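Local structure of halogenase (Chondromyces crocatus, 3E1T) at residues A71-K76 with Y106-A111; F41-I46 with R112-L117. The protein binds FAD and is thought to use the flavin to chlorinate a precursor of the myxobacterial metabolite chondrochloren. All blocks are in the same frame, centred on the assembly; numbering follows the deposited sequence.

Contact 1 (A71-K76 with Y106-A111). With FAD (flavin-adenine dinucleotide), chain C.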
# COMPACT_ATOMS: atom_id res chain seq x y z
N ALA A 71 -20.75 9.24 1.06
CA ALA A 71 -20.50 7.96 1.72
C ALA A 71 -20.42 8.05 3.24
O ALA A 71 -20.69 7.07 3.93
CB ALA A 71 -19.24 7.33 1.17
N GLY A 72 -20.04 9.21 3.76
CA GLY A 72 -19.92 9.40 5.21
C GLY A 72 -18.63 8.82 5.76
O GLY A 72 -18.58 8.32 6.89
N PHE A 73 -17.57 8.89 4.95
CA PHE A 73 -16.23 8.50 5.37
C PHE A 73 -15.65 9.68 6.14
O PHE A 73 -15.70 10.81 5.64
CB PHE A 73 -15.31 8.24 4.16
CG PHE A 73 -15.72 7.09 3.28
CD1 PHE A 73 -16.15 5.88 3.82
CD2 PHE A 73 -15.62 7.20 1.90
CE1 PHE A 73 -16.50 4.81 2.99
CE2 PHE A 73 -15.96 6.14 1.06
CZ PHE A 73 -16.40 4.94 1.60
N PRO A 74 -15.09 9.44 7.34
CA PRO A 74 -14.37 10.50 8.05
C PRO A 74 -13.33 11.19 7.17
O PRO A 74 -12.66 10.53 6.37
CB PRO A 74 -13.67 9.74 9.18
CG PRO A 74 -14.58 8.61 9.47
CD PRO A 74 -15.12 8.19 8.12
N ILE A 75 -13.21 12.50 7.33
CA ILE A 75 -12.33 13.33 6.51
C ILE A 75 -10.96 13.43 7.15
O ILE A 75 -10.84 13.92 8.28
CB ILE A 75 -12.91 14.76 6.28
CG1 ILE A 75 -14.21 14.70 5.47
CG2 ILE A 75 -11.89 15.70 5.61
CD1 ILE A 75 -15.45 14.43 6.32
N LYS A 76 -9.94 12.98 6.43
CA LYS A 76 -8.58 12.93 6.94
C LYS A 76 -7.76 14.12 6.42
O LYS A 76 -7.47 14.22 5.23
CB LYS A 76 -7.94 11.59 6.54
CG LYS A 76 -6.47 11.43 6.89
CD LYS A 76 -5.88 10.27 6.09
CE LYS A 76 -4.46 10.02 6.50
NZ LYS A 76 -3.89 8.85 5.77
N TYR A 106 -9.83 10.39 2.91
CA TYR A 106 -10.83 9.73 3.73
C TYR A 106 -10.26 8.55 4.50
O TYR A 106 -9.22 8.01 4.12
CB TYR A 106 -12.00 9.27 2.87
CG TYR A 106 -12.78 10.37 2.17
CD1 TYR A 106 -13.59 11.26 2.89
CD2 TYR A 106 -12.75 10.49 0.78
CE1 TYR A 106 -14.33 12.26 2.23
CE2 TYR A 106 -13.48 11.48 0.11
CZ TYR A 106 -14.27 12.36 0.85
OH TYR A 106 -14.99 13.33 0.18
N GLN A 107 -10.95 8.18 5.57
CA GLN A 107 -10.71 6.93 6.28
C GLN A 107 -11.86 6.01 5.89
O GLN A 107 -13.02 6.29 6.22
CB GLN A 107 -10.73 7.14 7.80
CG GLN A 107 -9.90 8.29 8.33
CD GLN A 107 -8.41 8.00 8.38
OE1 GLN A 107 -7.90 7.17 7.63
NE2 GLN A 107 -7.70 8.69 9.28
N VAL A 108 -11.55 4.94 5.18
CA VAL A 108 -12.60 4.15 4.54
C VAL A 108 -12.74 2.74 5.07
O VAL A 108 -11.74 2.08 5.37
CB VAL A 108 -12.44 4.11 3.00
CG1 VAL A 108 -12.27 5.51 2.44
CG2 VAL A 108 -11.27 3.20 2.57
N GLU A 109 -13.98 2.30 5.20
CA GLU A 109 -14.28 0.89 5.35
C GLU A 109 -14.01 0.29 3.98
O GLU A 109 -14.65 0.65 2.99
CB GLU A 109 -15.72 0.68 5.78
CG GLU A 109 -15.94 0.84 7.27
CD GLU A 109 -17.39 1.00 7.64
OE1 GLU A 109 -17.89 2.15 7.62
OE2 GLU A 109 -18.03 -0.03 7.97
N ARG A 110 -13.03 -0.60 3.92
CA ARG A 110 -12.59 -1.13 2.63
C ARG A 110 -13.67 -1.95 1.93
O ARG A 110 -13.81 -1.88 0.71
CB ARG A 110 -11.33 -1.97 2.82
CG ARG A 110 -10.48 -1.99 1.61
CD ARG A 110 -9.87 -0.63 1.33
NE ARG A 110 -8.63 -0.75 0.57
CZ ARG A 110 -8.17 -1.86 -0.01
NH1 ARG A 110 -8.85 -2.99 0.02
NH2 ARG A 110 -7.03 -1.82 -0.65
N ALA A 111 -14.44 -2.70 2.71
CA ALA A 111 -15.61 -3.42 2.20
C ALA A 111 -16.47 -2.52 1.33
O ALA A 111 -16.73 -2.84 0.16
CB ALA A 111 -16.43 -4.01 3.36
PA FAD C . -6.25 -6.20 -2.70
O1A FAD C . -6.92 -5.05 -2.00
O2A FAD C . -5.66 -7.23 -1.79
O5B FAD C . -7.36 -6.91 -3.63
C5B FAD C . -7.03 -8.00 -4.47
C4B FAD C . -8.31 -8.76 -4.84
O4B FAD C . -8.01 -9.92 -5.59
C3B FAD C . -9.06 -9.22 -3.60
O3B FAD C . -10.38 -8.73 -3.68
C2B FAD C . -9.06 -10.73 -3.67
O2B FAD C . -10.30 -11.24 -3.28
C1B FAD C . -8.81 -10.99 -5.15
N9A FAD C . -8.11 -12.25 -5.46
C8A FAD C . -7.10 -12.88 -4.78
N7A FAD C . -6.77 -14.00 -5.47
C5A FAD C . -7.54 -14.09 -6.58
C6A FAD C . -7.63 -15.02 -7.62
N6A FAD C . -6.95 -16.17 -7.59
N1A FAD C . -8.55 -14.81 -8.62
C2A FAD C . -9.39 -13.73 -8.60
N3A FAD C . -9.30 -12.82 -7.57
C4A FAD C . -8.39 -12.99 -6.58
N1 FAD C . -2.96 0.84 2.54
C2 FAD C . -3.47 2.11 2.63
O2 FAD C . -3.64 2.73 1.58
N3 FAD C . -3.77 2.64 3.87
C4 FAD C . -3.57 1.91 5.03
O4 FAD C . -3.86 2.37 6.13
C4X FAD C . -3.03 0.63 4.94
N5 FAD C . -2.82 -0.14 6.07
C5X FAD C . -2.29 -1.41 5.96
C6 FAD C . -2.06 -2.19 7.10
C7 FAD C . -1.53 -3.48 6.97
C7M FAD C . -1.08 -4.21 8.20
C8 FAD C . -1.22 -3.99 5.70
C8M FAD C . -0.45 -5.29 5.53
C9 FAD C . -1.46 -3.21 4.57
C9A FAD C . -1.99 -1.93 4.69
N10 FAD C . -2.23 -1.18 3.55
C10 FAD C . -2.74 0.10 3.68
C1' FAD C . -2.02 -1.78 2.17
C2' FAD C . -3.31 -2.19 1.46
O2' FAD C . -3.89 -3.24 2.19
C3' FAD C . -3.01 -2.67 0.03
O3' FAD C . -1.95 -1.95 -0.54
C4' FAD C . -4.18 -2.53 -0.95
O4' FAD C . -5.27 -3.31 -0.50
C5' FAD C . -3.74 -3.03 -2.33
O5' FAD C . -4.86 -3.21 -3.15
P FAD C . -4.86 -4.29 -4.34
O1P FAD C . -5.94 -3.92 -5.33
O2P FAD C . -3.53 -4.33 -5.01
O3P FAD C . -5.06 -5.70 -3.63
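Strand 75-82 pairs here with the short antiparallel strand 105-106 of the mixed sheet, at the point where the chain leaves that sheet for helix 110-123 and the FAD site. Ile75 and Tyr106 form a non-hydrogen-bonded pair, CA to CA 4.8 Å, and their side chains run alongside each other on one face of the sheet, Ile75 CG1 lying 4.1 Å from Tyr106 CE1. One residue further out, Gln107 N donates to Pro74 O at 3.0 Å, and the same carbonyl oxygen takes a CA-H...O contact from Tyr106. Pro74 O also lies near the plane of the Tyr106 ring, at its edge.

Phe73 carries the apolar part. With CG beside the backbone N and anti to the carbonyl carbon (chi1 -64°), its ring is set against Val108, whose CG1 sits over the centre of one face, 3.8 Å from the centroid, as a CH-pi contact. Ala71 CB covers the opposite face toward the rim, while Phe73 CB meets Tyr106 CB at 3.7 Å. Without the ring, as with an alanine here, Val108 CG1 and Ala71 CB would probably face a gap and the valine would be likely to lose its apolar support.

Lys76 and Gln107 cross at about a right angle, with Lys76 CG 3.8 Å from Gln107 NE2. Their polar ends go elsewhere: Lys76 NZ and Gln107 OE1 both bond to Ser49 OG, and Gln107 NE2 to Gly208 O. Beyond the N-cap position, Glu109, Arg110 turns its guanidinium to the FAD, NH1 making a weak bond to O1A. Helix 65-69 lies against Tyr106, strand 218-224 against Gln107, and Phe113 of helix 110-123 against Val108.

Contact 2 (F41-I46 with R112-L117). With FAD (flavin-adenine dinucleotide), chain C.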
# COMPACT_ATOMS: atom_id res chain seq x y z
N PHE A 41 -18.61 -9.39 -3.30
CA PHE A 41 -18.58 -8.10 -2.64
C PHE A 41 -19.91 -7.81 -1.95
O PHE A 41 -20.95 -8.33 -2.38
CB PHE A 41 -18.20 -7.00 -3.63
CG PHE A 41 -16.72 -6.87 -3.87
CD1 PHE A 41 -15.86 -7.94 -3.64
CD2 PHE A 41 -16.18 -5.68 -4.34
CE1 PHE A 41 -14.49 -7.83 -3.86
CE2 PHE A 41 -14.81 -5.56 -4.56
CZ PHE A 41 -13.97 -6.63 -4.32
N PRO A 42 -19.89 -7.00 -0.87
CA PRO A 42 -18.70 -6.40 -0.25
C PRO A 42 -17.95 -7.38 0.65
O PRO A 42 -18.57 -8.29 1.22
CB PRO A 42 -19.29 -5.25 0.57
CG PRO A 42 -20.65 -5.72 0.95
CD PRO A 42 -21.13 -6.60 -0.18
N ARG A 43 -16.64 -7.19 0.77
CA ARG A 43 -15.80 -8.06 1.62
C ARG A 43 -14.73 -7.27 2.38
O ARG A 43 -14.22 -6.26 1.88
CB ARG A 43 -15.14 -9.17 0.77
CG ARG A 43 -14.24 -8.68 -0.38
CD ARG A 43 -12.74 -8.65 -0.01
NE ARG A 43 -11.92 -8.03 -1.07
CZ ARG A 43 -11.73 -6.72 -1.18
NH1 ARG A 43 -12.28 -5.88 -0.31
NH2 ARG A 43 -10.98 -6.25 -2.18
N HIS A 44 -14.40 -7.72 3.59
CA HIS A 44 -13.40 -7.06 4.42
C HIS A 44 -12.00 -7.17 3.84
O HIS A 44 -11.58 -8.23 3.38
CB HIS A 44 -13.36 -7.63 5.84
CG HIS A 44 -12.26 -7.07 6.68
ND1 HIS A 44 -11.02 -7.67 6.80
CD2 HIS A 44 -12.20 -5.94 7.44
CE1 HIS A 44 -10.25 -6.95 7.59
NE2 HIS A 44 -10.94 -5.89 7.99
N GLN A 45 -11.28 -6.06 3.88
CA GLN A 45 -9.86 -6.02 3.59
C GLN A 45 -9.22 -4.90 4.44
O GLN A 45 -9.86 -3.88 4.71
CB GLN A 45 -9.64 -5.84 2.07
CG GLN A 45 -8.21 -5.63 1.55
CD GLN A 45 -7.18 -6.68 1.96
OE1 GLN A 45 -7.22 -7.24 3.05
NE2 GLN A 45 -6.21 -6.90 1.09
N ILE A 46 -7.99 -5.12 4.90
CA ILE A 46 -7.23 -4.09 5.62
C ILE A 46 -6.70 -3.06 4.61
O ILE A 46 -6.54 -3.38 3.45
CB ILE A 46 -6.07 -4.72 6.46
CG1 ILE A 46 -5.47 -3.70 7.45
CG2 ILE A 46 -4.97 -5.30 5.55
CD1 ILE A 46 -6.47 -3.18 8.50
N ARG A 112 -16.88 -1.37 1.89
CA ARG A 112 -17.74 -0.39 1.21
C ARG A 112 -17.01 0.34 0.11
O ARG A 112 -17.59 0.68 -0.91
CB ARG A 112 -18.24 0.68 2.18
CG ARG A 112 -18.80 0.21 3.51
CD ARG A 112 -19.19 1.45 4.33
NE ARG A 112 -19.99 2.38 3.54
CZ ARG A 112 -20.03 3.70 3.72
NH1 ARG A 112 -19.30 4.29 4.66
NH2 ARG A 112 -20.81 4.44 2.94
N PHE A 113 -15.73 0.63 0.35
CA PHE A 113 -14.94 1.40 -0.60
C PHE A 113 -14.62 0.60 -1.86
O PHE A 113 -14.79 1.10 -2.97
CB PHE A 113 -13.66 1.90 0.07
CG PHE A 113 -12.79 2.73 -0.82
CD1 PHE A 113 -13.16 4.02 -1.16
CD2 PHE A 113 -11.59 2.22 -1.32
CE1 PHE A 113 -12.36 4.79 -1.99
CE2 PHE A 113 -10.78 2.98 -2.15
CZ PHE A 113 -11.17 4.28 -2.49
N ASP A 114 -14.16 -0.64 -1.68
CA ASP A 114 -13.87 -1.52 -2.82
C ASP A 114 -15.15 -1.80 -3.60
O ASP A 114 -15.16 -1.70 -4.82
CB ASP A 114 -13.24 -2.84 -2.36
CG ASP A 114 -11.84 -2.66 -1.76
OD1 ASP A 114 -11.36 -1.52 -1.68
OD2 ASP A 114 -11.22 -3.68 -1.37
N ASP A 115 -16.23 -2.14 -2.88
CA ASP A 115 -17.55 -2.39 -3.49
C ASP A 115 -17.99 -1.18 -4.32
O ASP A 115 -18.34 -1.31 -5.49
CB ASP A 115 -18.60 -2.72 -2.42
CG ASP A 115 -19.92 -3.20 -3.02
OD1 ASP A 115 -19.91 -4.05 -3.93
OD2 ASP A 115 -20.98 -2.72 -2.56
N MET A 116 -17.94 -0.01 -3.70
CA MET A 116 -18.19 1.24 -4.40
C MET A 116 -17.37 1.34 -5.69
O MET A 116 -17.91 1.67 -6.75
CB MET A 116 -17.92 2.42 -3.46
CG MET A 116 -17.95 3.79 -4.11
SD MET A 116 -17.87 5.15 -2.92
CE MET A 116 -17.18 6.38 -4.02
N LEU A 117 -16.08 1.04 -5.60
CA LEU A 117 -15.18 1.06 -6.76
C LEU A 117 -15.52 0.03 -7.83
O LEU A 117 -15.37 0.31 -9.02
CB LEU A 117 -13.71 0.87 -6.32
CG LEU A 117 -12.97 1.97 -5.55
CD1 LEU A 117 -11.59 1.46 -5.10
CD2 LEU A 117 -12.82 3.25 -6.35
PA FAD C . -6.25 -6.20 -2.70
O1A FAD C . -6.92 -5.05 -2.00
O2A FAD C . -5.66 -7.23 -1.79
O5B FAD C . -7.36 -6.91 -3.63
C5B FAD C . -7.03 -8.00 -4.47
C4B FAD C . -8.31 -8.76 -4.84
O4B FAD C . -8.01 -9.92 -5.59
C3B FAD C . -9.06 -9.22 -3.60
O3B FAD C . -10.38 -8.73 -3.68
C2B FAD C . -9.06 -10.73 -3.67
O2B FAD C . -10.30 -11.24 -3.28
C1B FAD C . -8.81 -10.99 -5.15
N9A FAD C . -8.11 -12.25 -5.46
C8A FAD C . -7.10 -12.88 -4.78
N7A FAD C . -6.77 -14.00 -5.47
C5A FAD C . -7.54 -14.09 -6.58
C6A FAD C . -7.63 -15.02 -7.62
N6A FAD C . -6.95 -16.17 -7.59
N1A FAD C . -8.55 -14.81 -8.62
C2A FAD C . -9.39 -13.73 -8.60
N3A FAD C . -9.30 -12.82 -7.57
C4A FAD C . -8.39 -12.99 -6.58
N1 FAD C . -2.96 0.84 2.54
C2 FAD C . -3.47 2.11 2.63
O2 FAD C . -3.64 2.73 1.58
N3 FAD C . -3.77 2.64 3.87
C4 FAD C . -3.57 1.91 5.03
O4 FAD C . -3.86 2.37 6.13
C4X FAD C . -3.03 0.63 4.94
N5 FAD C . -2.82 -0.14 6.07
C5X FAD C . -2.29 -1.41 5.96
C6 FAD C . -2.06 -2.19 7.10
C7 FAD C . -1.53 -3.48 6.97
C7M FAD C . -1.08 -4.21 8.20
C8 FAD C . -1.22 -3.99 5.70
C8M FAD C . -0.45 -5.29 5.53
C9 FAD C . -1.46 -3.21 4.57
C9A FAD C . -1.99 -1.93 4.69
N10 FAD C . -2.23 -1.18 3.55
C10 FAD C . -2.74 0.10 3.68
C1' FAD C . -2.02 -1.78 2.17
C2' FAD C . -3.31 -2.19 1.46
O2' FAD C . -3.89 -3.24 2.19
C3' FAD C . -3.01 -2.67 0.03
O3' FAD C . -1.95 -1.95 -0.54
C4' FAD C . -4.18 -2.53 -0.95
O4' FAD C . -5.27 -3.31 -0.50
C5' FAD C . -3.74 -3.03 -2.33
O5' FAD C . -4.86 -3.21 -3.15
P FAD C . -4.86 -4.29 -4.34
O1P FAD C . -5.94 -3.92 -5.33
O2P FAD C . -3.53 -4.33 -5.01
O3P FAD C . -5.06 -5.70 -3.63
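Arg43 meets Asp114 end-on, NH1 and NH2 both closing on the single oxygen OD2, each at 2.7 Å, in a salt bridge. The two flat groups stand at 79° to each other: OD2 lies in the guanidinium plane, whereas the two nitrogens approach it on its anti side from opposite faces of the carboxylate. Arg43 reaches this position with CG between its backbone N and carbonyl carbon (chi1 59°) and a bend at the next bond. Another edge of the Arg43 guanidinium is turned to the adenosine ribose of FAD, Arg43 NE and NH2 donating to FAD O3B at 3.1 and 3.0 Å, so acid and cofactor together fix its rotation. Phe41 CZ lies over one face of the Arg43 guanidinium, near its rim, 3.6 Å above the plane.

The loop after strand 33-36 of the parallel, Rossmann-type sheet thus lies along the cofactor and leans on helix 110-123. Further along it, Gln45 NE2 makes a weak bond to the phosphate oxygen O2A, and Ile46 O accepts from FAD O2'.

Phe41 crosses Asp114 obliquely, CE2 3.8 Å from Asp114 CB, with ring and carboxylate 33° apart. Pro42, after a cis peptide, sets its CB 4.0 Å from Asp115 CB. The Asp115 carboxylate pairs with Arg119, and Asp114 OD2 has a further salt-bridge partner in Arg110.

From the N terminus, the chain reaches the loop at 41-46 after strand 33-36, passes helices 52-61 and 65-69, and enters strand 75-82 through 71-76. After strand 90-93 it returns through strand 105-106 and, by way of the loop at 107-109, enters helix 110-123. Contact 1 closes the inner loop, from 71-76 to 106-111; contact 2 closes the outer one, from 41-46 to 112-117, so the first nests inside the second. Helix 110-123 is thus tied at its start to the mixed sheet and to the loop after strand 33-36 of the parallel sheet, and leads on to strand 127-129 of the latter. A probable hydrogen bond from Arg112 to Ala71 O links the contacts.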